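Local coordinates for leucine aminopeptidase 1 (Caenorhabditis elegans, PDB 2HC9), which removes N-terminal amino acids, preferably leucine, from peptides as a zinc-dependent aminopeptidase of the M17 family, probably in digestion, at residues 192-197 and 202-207; 233-238 and 345-350. The protein carries 1 engineered substitution. All coordinates share one frame; numbering follows the deposited sequence. Where two conformers were deposited one is given.

Contact 1: residues 192-197 and 202-207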
loop_
_atom_site.group_PDB
_atom_site.type_symbol
_atom_site.label_atom_id
_atom_site.label_comp_id
_atom_site.label_asym_id
_atom_site.label_seq_id
_atom_site.Cartn_x
_atom_site.Cartn_y
_atom_site.Cartn_z
ATOM N N GLU A 192 27.731 -23.041 -19.906
ATOM C CA GLU A 192 28.389 -21.843 -20.421
ATOM C C GLU A 192 29.748 -21.604 -19.757
ATOM O O GLU A 192 30.710 -21.271 -20.426
ATOM C CB GLU A 192 27.482 -20.599 -20.290
ATOM C CG GLU A 192 26.189 -20.672 -21.137
ATOM C CD GLU A 192 26.325 -20.141 -22.554
ATOM O OE1 GLU A 192 27.445 -19.812 -22.981
ATOM O OE2 GLU A 192 25.288 -20.048 -23.254
ATOM N N ALA A 193 29.823 -21.770 -18.436
ATOM C CA ALA A 193 31.079 -21.547 -17.719
ATOM C C ALA A 193 32.087 -22.627 -18.114
ATOM O O ALA A 193 33.296 -22.361 -18.326
ATOM C CB ALA A 193 30.820 -21.608 -16.197
ATOM N N VAL A 194 31.594 -23.853 -18.212
ATOM C CA VAL A 194 32.469 -24.977 -18.596
ATOM C C VAL A 194 33.051 -24.808 -20.021
ATOM O O VAL A 194 34.220 -25.135 -20.267
ATOM C CB VAL A 194 31.785 -26.347 -18.392
ATOM C CG1 VAL A 194 32.653 -27.508 -18.993
ATOM C CG2 VAL A 194 31.556 -26.588 -16.902
ATOM N N LYS A 195 32.257 -24.259 -20.936
ATOM C CA LYS A 195 32.764 -23.930 -22.275
ATOM C C LYS A 195 33.950 -22.971 -22.226
ATOM O O LYS A 195 34.951 -23.192 -22.891
ATOM C CB LYS A 195 31.651 -23.325 -23.134
ATOM C CG LYS A 195 30.702 -24.356 -23.673
ATOM C CD LYS A 195 29.645 -23.706 -24.595
ATOM C CE LYS A 195 30.242 -23.427 -25.969
ATOM N NZ LYS A 195 29.273 -22.753 -26.883
ATOM N N VAL A 196 33.829 -21.906 -21.436
ATOM C CA VAL A 196 34.932 -20.964 -21.239
ATOM C C VAL A 196 36.111 -21.670 -20.530
ATOM O O VAL A 196 37.276 -21.477 -20.905
ATOM C CB VAL A 196 34.475 -19.706 -20.424
ATOM C CG1 VAL A 196 35.692 -18.853 -19.997
ATOM C CG2 VAL A 196 33.450 -18.885 -21.224
ATOM N N GLY A 197 35.796 -22.496 -19.530
ATOM C CA GLY A 197 36.804 -23.337 -18.856
ATOM C C GLY A 197 37.629 -24.152 -19.856
ATOM O O GLY A 197 38.864 -24.207 -19.756
ATOM N N SER A 202 41.520 -24.202 -18.516
ATOM C CA SER A 202 41.415 -24.095 -17.058
ATOM C C SER A 202 41.339 -25.462 -16.413
ATOM O O SER A 202 40.858 -26.440 -17.016
ATOM C CB SER A 202 40.123 -23.329 -16.689
ATOM O OG SER A 202 40.196 -22.006 -17.160
ATOM N N LYS A 203 41.757 -25.522 -15.152
ATOM C CA LYS A 203 41.328 -26.616 -14.292
ATOM C C LYS A 203 39.887 -26.309 -13.874
ATOM O O LYS A 203 39.627 -25.235 -13.337
ATOM C CB LYS A 203 42.227 -26.700 -13.075
ATOM C CG LYS A 203 41.786 -27.768 -12.084
ATOM C CD LYS A 203 42.734 -27.811 -10.890
ATOM C CE LYS A 203 42.247 -28.828 -9.870
ATOM N NZ LYS A 203 42.993 -28.698 -8.585
ATOM N N ILE A 204 38.968 -27.245 -14.113
ATOM C CA ILE A 204 37.536 -26.984 -13.905
ATOM C C ILE A 204 37.000 -27.838 -12.756
ATOM O O ILE A 204 37.187 -29.055 -12.751
ATOM C CB ILE A 204 36.723 -27.299 -15.177
ATOM C CG1 ILE A 204 37.250 -26.488 -16.383
ATOM C CG2 ILE A 204 35.208 -27.050 -14.967
ATOM C CD1 ILE A 204 36.729 -27.049 -17.721
ATOM N N THR A 205 36.364 -27.197 -11.775
ATOM C CA THR A 205 35.680 -27.935 -10.699
ATOM C C THR A 205 34.195 -27.579 -10.726
ATOM O O THR A 205 33.860 -26.417 -10.825
ATOM C CB THR A 205 36.260 -27.551 -9.353
ATOM O OG1 THR A 205 37.681 -27.707 -9.399
ATOM C CG2 THR A 205 35.661 -28.416 -8.195
ATOM N N VAL A 206 33.328 -28.586 -10.691
ATOM C CA VAL A 206 31.878 -28.380 -10.647
ATOM C C VAL A 206 31.363 -29.191 -9.482
ATOM O O VAL A 206 31.557 -30.407 -9.426
ATOM C CB VAL A 206 31.181 -28.820 -11.970
ATOM C CG1 VAL A 206 29.637 -28.716 -11.854
ATOM C CG2 VAL A 206 31.677 -27.973 -13.137
ATOM N N ILE A 207 30.720 -28.513 -8.534
ATOM C CA ILE A 207 30.117 -29.180 -7.378
ATOM C C ILE A 207 28.631 -28.848 -7.440
ATOM O O ILE A 207 28.256 -27.679 -7.514
ATOM C CB ILE A 207 30.730 -28.668 -6.046
ATOM C CG1 ILE A 207 32.270 -28.803 -6.049
ATOM C CG2 ILE A 207 30.124 -29.409 -4.846
ATOM C CD1 ILE A 207 32.944 -28.152 -4.846
HETATM O O HOH W 1 40.029 -27.360 -19.578
#
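Ile204, on the strand that follows helix 186-199, turns back against the last part of that helix, where its side chain meets two residues, Val194 and Gly197. From CB, the CG2 methyl, placed opposite the backbone N, rises to Val194 CG2 at 4.2 Å. The other branch, swung beside the backbone N (chi1 -57°), leads to the glycine: CG1 lies 4.0 Å from Gly197 CA, and the terminal CD1 rests on Gly197 C at 3.7 Å. That close fit against bare main chain depends on Gly197 having no CB. Val194 CG2 also meets Val206 CG2 at 4.0 Å, its side chain crossing those of Ile204 and Val206 at about a right angle. Shortening Ile204 to an alanine would probably leave a gap over Gly197 and Val194 CG2 with one apolar neighbour fewer. The turn is fastened by Ser202 N, which donates to Gly197 O at 2.9 Å in the carbonyl plane; Thr200 OG1 bonds to the same oxygen, and a water donates to Ser202 O and, weakly, to Gly197 O. The axes of segments 192-197 and 203-207 run nearly antiparallel (162°) and approach to 9.0 Å: a tight helix-turn-strand connection onto an outer strand of the α/β catalytic domain.

Contact 2: residues 233-238 and 345-350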
loop_
_atom_site.group_PDB
_atom_site.type_symbol
_atom_site.label_atom_id
_atom_site.label_comp_id
_atom_site.label_asym_id
_atom_site.label_seq_id
_atom_site.Cartn_x
_atom_site.Cartn_y
_atom_site.Cartn_z
ATOM N N PHE A 233 28.303 -24.876 -7.882
ATOM C CA PHE A 233 29.439 -23.998 -7.717
ATOM C C PHE A 233 30.494 -24.428 -8.749
ATOM O O PHE A 233 30.870 -25.609 -8.813
ATOM C CB PHE A 233 29.989 -24.196 -6.310
ATOM C CG PHE A 233 31.169 -23.309 -5.970
ATOM C CD1 PHE A 233 31.037 -21.919 -5.927
ATOM C CD2 PHE A 233 32.386 -23.875 -5.635
ATOM C CE1 PHE A 233 32.092 -21.092 -5.545
ATOM C CE2 PHE A 233 33.460 -23.068 -5.256
ATOM C CZ PHE A 233 33.331 -21.675 -5.222
ATOM N N VAL A 234 30.915 -23.483 -9.577
ATOM C CA VAL A 234 31.875 -23.781 -10.648
ATOM C C VAL A 234 33.129 -22.970 -10.413
ATOM O O VAL A 234 33.058 -21.746 -10.227
ATOM C CB VAL A 234 31.287 -23.407 -12.026
ATOM C CG1 VAL A 234 32.349 -23.572 -13.157
ATOM C CG2 VAL A 234 30.029 -24.258 -12.305
ATOM N N VAL A 235 34.284 -23.634 -10.457
ATOM C CA VAL A 235 35.567 -22.927 -10.336
ATOM C C VAL A 235 36.340 -23.156 -11.639
ATOM O O VAL A 235 36.527 -24.309 -12.028
ATOM C CB VAL A 235 36.406 -23.474 -9.152
ATOM C CG1 VAL A 235 37.710 -22.662 -8.991
ATOM C CG2 VAL A 235 35.582 -23.426 -7.855
ATOM N N LEU A 236 36.787 -22.078 -12.275
ATOM C CA LEU A 236 37.787 -22.185 -13.351
ATOM C C LEU A 236 39.079 -21.648 -12.781
ATOM O O LEU A 236 39.124 -20.500 -12.337
ATOM C CB LEU A 236 37.381 -21.324 -14.551
ATOM C CG LEU A 236 35.917 -21.491 -14.996
ATOM C CD1 LEU A 236 35.666 -20.602 -16.214
ATOM C CD2 LEU A 236 35.597 -22.982 -15.291
ATOM N N SER A 237 40.133 -22.465 -12.806
ATOM C CA SER A 237 41.429 -22.030 -12.258
ATOM C C SER A 237 42.515 -21.965 -13.323
ATOM O O SER A 237 42.678 -22.916 -14.116
ATOM C CB SER A 237 41.866 -22.955 -11.121
ATOM O OG SER A 237 40.950 -22.852 -10.024
ATOM N N HIS A 238 43.217 -20.826 -13.318
ATOM C CA HIS A 238 44.375 -20.525 -14.174
ATOM C C HIS A 238 45.563 -20.425 -13.218
ATOM O O HIS A 238 45.831 -19.371 -12.630
ATOM C CB HIS A 238 44.131 -19.193 -14.893
ATOM C CG HIS A 238 45.292 -18.693 -15.711
ATOM N ND1 HIS A 238 45.597 -19.196 -16.962
ATOM C CD2 HIS A 238 46.195 -17.708 -15.469
ATOM C CE1 HIS A 238 46.639 -18.542 -17.457
ATOM N NE2 HIS A 238 47.013 -17.624 -16.578
ATOM N N VAL A 345 33.311 -16.772 -1.379
ATOM C CA VAL A 345 34.448 -16.016 -0.889
ATOM C C VAL A 345 35.245 -16.831 0.166
ATOM O O VAL A 345 36.482 -16.834 0.181
ATOM C CB VAL A 345 33.966 -14.631 -0.372
ATOM C CG1 VAL A 345 35.015 -13.960 0.410
ATOM C CG2 VAL A 345 33.552 -13.722 -1.539
ATOM N N PHE A 346 34.536 -17.543 1.028
ATOM C CA PHE A 346 35.216 -18.441 1.958
ATOM C C PHE A 346 36.010 -19.539 1.230
ATOM O O PHE A 346 37.177 -19.813 1.536
ATOM C CB PHE A 346 34.245 -19.081 2.954
ATOM C CG PHE A 346 34.946 -19.907 3.993
ATOM C CD1 PHE A 346 35.534 -19.285 5.102
ATOM C CD2 PHE A 346 35.056 -21.293 3.852
ATOM C CE1 PHE A 346 36.207 -20.062 6.077
ATOM C CE2 PHE A 346 35.747 -22.066 4.791
ATOM C CZ PHE A 346 36.311 -21.444 5.921
ATOM N N TYR A 347 35.383 -20.150 0.250
ATOM C CA TYR A 347 36.091 -21.119 -0.588
ATOM C C TYR A 347 37.350 -20.529 -1.221
ATOM O O TYR A 347 38.419 -21.175 -1.207
ATOM C CB TYR A 347 35.161 -21.661 -1.675
ATOM C CG TYR A 347 35.762 -22.791 -2.493
ATOM C CD1 TYR A 347 35.567 -24.115 -2.118
ATOM C CD2 TYR A 347 36.534 -22.524 -3.634
ATOM C CE1 TYR A 347 36.090 -25.171 -2.889
ATOM C CE2 TYR A 347 37.065 -23.571 -4.398
ATOM C CZ TYR A 347 36.832 -24.870 -4.026
ATOM O OH TYR A 347 37.358 -25.886 -4.801
ATOM N N ALA A 348 37.235 -19.329 -1.793
ATOM C CA ALA A 348 38.377 -18.682 -2.435
ATOM C C ALA A 348 39.506 -18.480 -1.440
ATOM O O ALA A 348 40.666 -18.710 -1.780
ATOM C CB ALA A 348 37.976 -17.332 -3.055
ATOM N N LYS A 349 39.171 -18.067 -0.218
ATOM C CA LYS A 349 40.202 -17.863 0.814
ATOM C C LYS A 349 40.799 -19.185 1.264
ATOM O O LYS A 349 42.002 -19.357 1.220
ATOM C CB LYS A 349 39.649 -17.125 2.049
ATOM C CG LYS A 349 40.733 -16.910 3.118
ATOM C CD LYS A 349 40.182 -16.224 4.361
ATOM C CE LYS A 349 41.333 -16.006 5.372
ATOM N NZ LYS A 349 40.848 -15.388 6.606
ATOM N N GLU A 350 39.929 -20.099 1.705
ATOM C CA GLU A 350 40.316 -21.306 2.443
ATOM C C GLU A 350 40.899 -22.379 1.520
ATOM O O GLU A 350 41.953 -22.952 1.811
ATOM C CB GLU A 350 39.107 -21.856 3.230
ATOM C CG GLU A 350 39.247 -23.263 3.831
ATOM C CD GLU A 350 40.193 -23.332 5.026
ATOM O OE1 GLU A 350 40.692 -24.443 5.326
ATOM O OE2 GLU A 350 40.445 -22.291 5.667
#
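The strand bearing Phe233 and Val235 and the helix bearing Tyr347 keep their backbones well apart, the nearest CA atoms, those of Val235 and Ala348, being 9.4 Å from each other. Side chains fill the interval. Phe233 and Val235, two residues apart on the extended strand, both direct their CB toward the helix, and Tyr347 directs its own toward the strand. Its CG stands anti to the backbone N (chi1 -173°), which carries the ring off the helix and presents one face to Phe233. The result is a T-shaped pair, with planes at 73° and centroids 4.9 Å apart. Phe233 CE2 is the probing atom, 3.5 Å above the tyrosine ring and over its centre, while the neighbouring CZ comes to 3.7 Å from Tyr347 CD2. This is helix-on-sheet packing of an α/β domain, with the tyrosine ring lying between helix and strand. The helix, 337-350, starts directly after the zinc ligand Glu336 and carries Arg338, a predicted active-site residue, in its first turn; the contact lies at its far end. Val235 adds its CG2 methyl, which approaches Tyr347 CE2 obliquely at 3.8 Å. Phe233 also touches Cys301 and Cys303 of the adjacent strand 297-307, and its ring meets that of Phe217. On the reverse face of the strand, Leu236 packs against Leu283 and Tyr286 of helix 277-290.

Contacts 1 and 2 show how neighbouring strands of one sheet receive helices on its two faces. Strands 203-208 and 232-238 are antiparallel partners, joined by backbone bonds such as Ile207 O to Phe233 N, yet helix 186-199 packs on one face and helix 337-350 on the other. Contact 1 is local and lies at the surface; it combines aliphatic methyls with a polar turn where main chain and water take part. Contact 2 joins segments more than a hundred residues apart, is buried, and relies wholly on apolar and aromatic packing. Leu236, on the face of strand 232-238 turned from contact 2, packs on the backbone of Ala193 and on Ile204, so contact 1's helix and strand both touch the strand of contact 2.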